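Formiminoglutamase (Trypanosoma cruzi, PDB 4MYK) probably hydrolyses formiminoglutamate as an arginase-like enzyme with an alpha/beta fold and a binuclear manganese site. Local coordinates at residues H98-L109 with P127-F136. The protein carries 1 engineered substitution. Sequence-based numbering, arbitrary orientation.
Sequences HEKLESKVFTVL and PNGRAMLRAF
Ala131 of helix 125-135 fits as a small knob among Glu102, Val105, Phe106 and Leu109 of helix 94-110, a worked example of how two neighbouring helices on one face of a parallel sheet divide their interface into a greasy inner side and a charged outer one. The axes of 98-109 and 127-135 approach to 7.9 Å and cross at -41°, close enough for the Ala131 CB to lie 3.7 Å from Val105 CG1. On the sheet side, Leu101 CD2 rests on the Pro127 ring, while the CD1 branch of Leu109 reaches between Met132 SD and Ala135 CB, 3.7 Å from each. Val105 and Asn128 carry this packing down to strands 114-119 and 274-280; Asn128 ND2 hydrogen-bonds Asp278 OD2, and its OD1 faces the Leu101 and Val105 side chains.

The outer side is polar and wetter. Glu102, with CG anti to the backbone N (chi1 179°) and an extended chain, sits as a knob among Pro127, Arg130, Ala131 and Arg134, its CB and CG against Pro127 and Ala131 and its carboxylate reaching on to the two arginines. Arg130 NE donates to OE1 over 3.1 Å, nearly straight at 162° and in the guanidinium plane, yet it meets the carboxylate from above its plane. A water joins that same OE1 to Arg130 NH2, and a second accepts from NH2 and has a weak bond to His98 ND1. Arg134 completes the network through a long 3.9 Å approach of NH1 to Glu102 OE2. Its guanidinium lies flat over one face of Phe106, with CZ 3.6 Å from the ring centroid, a cation-pi stack on the solvent side of the contact. Electrostatically, one carboxylate between two guanidinium groups would probably be held ionised, while the ring face of Phe106 would stabilise the Arg134 cation without neutralising it.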
loop_
_atom_site.group_PDB
_atom_site.type_symbol
_atom_site.label_atom_id
_atom_site.label_comp_id
_atom_site.label_asym_id
_atom_site.label_seq_id
_atom_site.Cartn_x
_atom_site.Cartn_y
_atom_site.Cartn_z
ATOM N N HIS A 98 -25.268 -17.908 17.961
ATOM C CA HIS A 98 -24.352 -17.457 18.994
ATOM C C HIS A 98 -24.156 -18.507 20.067
ATOM O O HIS A 98 -23.054 -18.704 20.573
ATOM C CB HIS A 98 -24.889 -16.186 19.636
ATOM C CG HIS A 98 -24.617 -14.962 18.831
ATOM N ND1 HIS A 98 -23.751 -13.979 19.250
ATOM C CD2 HIS A 98 -25.062 -14.580 17.611
ATOM C CE1 HIS A 98 -23.691 -13.030 18.332
ATOM N NE2 HIS A 98 -24.474 -13.372 17.327
ATOM N N GLU A 99 -25.248 -19.167 20.423
ATOM C CA GLU A 99 -25.207 -20.187 21.457
ATOM C C GLU A 99 -24.420 -21.391 20.991
ATOM O O GLU A 99 -23.598 -21.919 21.726
ATOM C CB GLU A 99 -26.618 -20.618 21.829
ATOM C CG GLU A 99 -27.469 -19.514 22.425
ATOM C CD GLU A 99 -28.802 -20.045 22.881
ATOM O OE1 GLU A 99 -28.817 -21.149 23.462
ATOM O OE2 GLU A 99 -29.833 -19.379 22.645
ATOM N N LYS A 100 -24.675 -21.826 19.764
ATOM C CA LYS A 100 -23.994 -22.996 19.224
ATOM C C LYS A 100 -22.512 -22.727 18.984
ATOM O O LYS A 100 -21.685 -23.635 19.091
ATOM C CB LYS A 100 -24.643 -23.436 17.919
ATOM C CG LYS A 100 -26.119 -23.689 18.009
ATOM C CD LYS A 100 -26.596 -24.200 16.681
ATOM C CE LYS A 100 -25.630 -25.251 16.166
ATOM N NZ LYS A 100 -26.248 -26.125 15.125
ATOM N N LEU A 101 -22.192 -21.481 18.637
ATOM C CA LEU A 101 -20.803 -21.046 18.492
ATOM C C LEU A 101 -20.061 -21.123 19.830
ATOM O O LEU A 101 -19.047 -21.792 19.940
ATOM C CB LEU A 101 -20.724 -19.623 17.911
ATOM C CG LEU A 101 -19.327 -18.983 17.923
ATOM C CD1 LEU A 101 -18.322 -19.880 17.207
ATOM C CD2 LEU A 101 -19.327 -17.586 17.324
ATOM N N GLU A 102 -20.574 -20.447 20.851
ATOM C CA GLU A 102 -19.963 -20.524 22.177
ATOM C C GLU A 102 -19.811 -21.977 22.664
ATOM O O GLU A 102 -18.766 -22.379 23.174
ATOM C CB GLU A 102 -20.779 -19.722 23.192
ATOM C CG GLU A 102 -20.231 -19.761 24.614
ATOM C CD GLU A 102 -21.184 -19.143 25.638
ATOM O OE1 GLU A 102 -21.998 -18.272 25.252
ATOM O OE2 GLU A 102 -21.117 -19.532 26.830
ATOM N N SER A 103 -20.865 -22.759 22.509
ATOM C CA SER A 103 -20.873 -24.102 23.043
ATOM C C SER A 103 -19.782 -24.931 22.381
ATOM O O SER A 103 -19.123 -25.749 23.024
ATOM C CB SER A 103 -22.250 -24.725 22.828
ATOM O OG SER A 103 -22.341 -25.988 23.458
ATOM N N LYS A 104 -19.592 -24.698 21.090
ATOM C CA LYS A 104 -18.618 -25.430 20.285
ATOM C C LYS A 104 -17.182 -25.062 20.626
ATOM O O LYS A 104 -16.345 -25.925 20.791
ATOM C CB LYS A 104 -18.868 -25.170 18.797
ATOM C CG LYS A 104 -17.860 -25.840 17.872
ATOM C CD LYS A 104 -17.817 -27.322 18.110
ATOM C CE LYS A 104 -17.135 -28.025 16.964
ATOM N NZ LYS A 104 -17.418 -29.486 16.994
ATOM N N VAL A 105 -16.900 -23.770 20.706
ATOM C CA VAL A 105 -15.576 -23.310 21.091
ATOM C C VAL A 105 -15.207 -23.847 22.473
ATOM O O VAL A 105 -14.069 -24.270 22.702
ATOM C CB VAL A 105 -15.493 -21.764 21.082
ATOM C CG1 VAL A 105 -14.153 -21.288 21.646
ATOM C CG2 VAL A 105 -15.708 -21.237 19.673
ATOM N N PHE A 106 -16.173 -23.839 23.391
ATOM C CA PHE A 106 -15.934 -24.336 24.743
ATOM C C PHE A 106 -15.504 -25.795 24.757
ATOM O O PHE A 106 -14.526 -26.154 25.411
ATOM C CB PHE A 106 -17.159 -24.185 25.633
ATOM C CG PHE A 106 -16.989 -24.844 26.975
ATOM C CD1 PHE A 106 -16.232 -24.237 27.968
ATOM C CD2 PHE A 106 -17.549 -26.086 27.232
ATOM C CE1 PHE A 106 -16.053 -24.844 29.195
ATOM C CE2 PHE A 106 -17.376 -26.693 28.464
ATOM C CZ PHE A 106 -16.624 -26.070 29.446
ATOM N N THR A 107 -16.243 -26.634 24.038
ATOM C CA THR A 107 -15.912 -28.052 23.950
ATOM C C THR A 107 -14.473 -28.267 23.467
ATOM O O THR A 107 -13.722 -29.019 24.080
ATOM C CB THR A 107 -16.938 -28.838 23.086
ATOM O OG1 THR A 107 -16.838 -28.441 21.714
ATOM C CG2 THR A 107 -18.353 -28.579 23.573
ATOM N N VAL A 108 -14.082 -27.586 22.389
ATOM C CA VAL A 108 -12.701 -27.668 21.898
ATOM C C VAL A 108 -11.717 -27.215 22.977
ATOM O O VAL A 108 -10.673 -27.836 23.183
ATOM C CB VAL A 108 -12.470 -26.841 20.600
ATOM C CG1 VAL A 108 -11.009 -26.870 20.213
ATOM C CG2 VAL A 108 -13.296 -27.389 19.468
ATOM N N LEU A 109 -12.076 -26.130 23.659
ATOM C CA LEU A 109 -11.284 -25.592 24.761
ATOM C C LEU A 109 -11.180 -26.598 25.906
ATOM O O LEU A 109 -10.088 -26.915 26.376
ATOM C CB LEU A 109 -11.900 -24.290 25.289
ATOM C CG LEU A 109 -11.709 -22.974 24.532
ATOM C CD1 LEU A 109 -12.384 -21.844 25.304
ATOM C CD2 LEU A 109 -10.231 -22.690 24.333
ATOM N N PRO A 127 -19.669 -14.591 21.968
ATOM C CA PRO A 127 -19.775 -16.032 22.233
ATOM C C PRO A 127 -18.415 -16.651 22.540
ATOM O O PRO A 127 -18.270 -17.419 23.487
ATOM C CB PRO A 127 -20.294 -16.588 20.906
ATOM C CG PRO A 127 -21.014 -15.469 20.274
ATOM C CD PRO A 127 -20.306 -14.219 20.689
ATOM N N ASN A 128 -17.432 -16.316 21.711
ATOM C CA ASN A 128 -16.068 -16.815 21.850
ATOM C C ASN A 128 -15.442 -16.505 23.205
ATOM O O ASN A 128 -14.815 -17.360 23.820
ATOM C CB ASN A 128 -15.194 -16.237 20.734
ATOM C CG ASN A 128 -15.520 -16.825 19.381
ATOM O OD1 ASN A 128 -16.201 -17.842 19.282
ATOM N ND2 ASN A 128 -15.016 -16.199 18.329
ATOM N N GLY A 129 -15.610 -15.271 23.658
ATOM C CA GLY A 129 -15.118 -14.866 24.958
ATOM C C GLY A 129 -15.801 -15.578 26.114
ATOM O O GLY A 129 -15.146 -15.948 27.090
ATOM N N ARG A 130 -17.117 -15.760 26.021
ATOM C CA ARG A 130 -17.853 -16.478 27.063
ATOM C C ARG A 130 -17.418 -17.941 27.150
ATOM O O ARG A 130 -17.301 -18.501 28.244
ATOM C CB ARG A 130 -19.362 -16.363 26.845
ATOM C CG ARG A 130 -19.917 -14.990 27.187
ATOM C CD ARG A 130 -21.431 -14.963 27.160
ATOM N NE ARG A 130 -21.976 -15.263 25.837
ATOM C CZ ARG A 130 -22.201 -14.350 24.900
ATOM N NH1 ARG A 130 -21.906 -13.075 25.138
ATOM N NH2 ARG A 130 -22.716 -14.711 23.729
ATOM N N ALA A 131 -17.179 -18.554 25.992
ATOM C CA ALA A 131 -16.545 -19.872 25.933
ATOM C C ALA A 131 -15.240 -19.908 26.742
ATOM O O ALA A 131 -14.937 -20.909 27.399
ATOM C CB ALA A 131 -16.296 -20.294 24.476
ATOM N N MET A 132 -14.479 -18.811 26.686
ATOM C CA MET A 132 -13.228 -18.677 27.437
ATOM C C MET A 132 -13.483 -18.518 28.928
ATOM O O MET A 132 -12.814 -19.145 29.743
ATOM C CB MET A 132 -12.399 -17.484 26.946
ATOM C CG MET A 132 -11.698 -17.676 25.602
ATOM S SD MET A 132 -10.289 -18.808 25.591
ATOM C CE MET A 132 -9.122 -17.944 26.662
ATOM N N LEU A 133 -14.447 -17.667 29.274
ATOM C CA LEU A 133 -14.787 -17.406 30.670
ATOM C C LEU A 133 -15.367 -18.633 31.368
ATOM O O LEU A 133 -15.359 -18.713 32.598
ATOM C CB LEU A 133 -15.772 -16.240 30.786
ATOM C CG LEU A 133 -15.324 -14.870 30.264
ATOM C CD1 LEU A 133 -16.455 -13.851 30.417
ATOM C CD2 LEU A 133 -14.060 -14.402 30.971
ATOM N N ARG A 134 -15.878 -19.577 30.583
ATOM C CA ARG A 134 -16.369 -20.837 31.133
ATOM C C ARG A 134 -15.207 -21.784 31.298
ATOM O O ARG A 134 -15.097 -22.480 32.304
ATOM C CB ARG A 134 -17.406 -21.490 30.212
ATOM C CG ARG A 134 -18.790 -20.865 30.239
ATOM C CD ARG A 134 -19.650 -21.489 29.140
ATOM N NE ARG A 134 -19.696 -22.940 29.285
ATOM C CZ ARG A 134 -20.026 -23.796 28.322
ATOM N NH1 ARG A 134 -20.341 -23.364 27.111
ATOM N NH2 ARG A 134 -20.029 -25.101 28.576
ATOM N N ALA A 135 -14.343 -21.820 30.293
ATOM C CA ALA A 135 -13.241 -22.769 30.286
ATOM C C ALA A 135 -12.176 -22.457 31.346
ATOM O O ALA A 135 -11.593 -23.378 31.927
ATOM C CB ALA A 135 -12.620 -22.860 28.888
ATOM N N PHE A 136 -11.918 -21.171 31.587
ATOM C CA PHE A 136 -10.955 -20.752 32.606
ATOM C C PHE A 136 -11.611 -19.738 33.523
ATOM O O PHE A 136 -11.401 -18.532 33.389
ATOM C CB PHE A 136 -9.703 -20.156 31.974
ATOM C CG PHE A 136 -9.257 -20.878 30.740
ATOM C CD1 PHE A 136 -8.546 -22.060 30.835
ATOM C CD2 PHE A 136 -9.566 -20.383 29.480
ATOM C CE1 PHE A 136 -8.141 -22.733 29.695
ATOM C CE2 PHE A 136 -9.171 -21.051 28.340
ATOM C CZ PHE A 136 -8.454 -22.228 28.444
HETATM O O HOH W 1 -23.939 -12.947 21.615
HETATM O O HOH W 2 -23.955 -17.237 23.132
#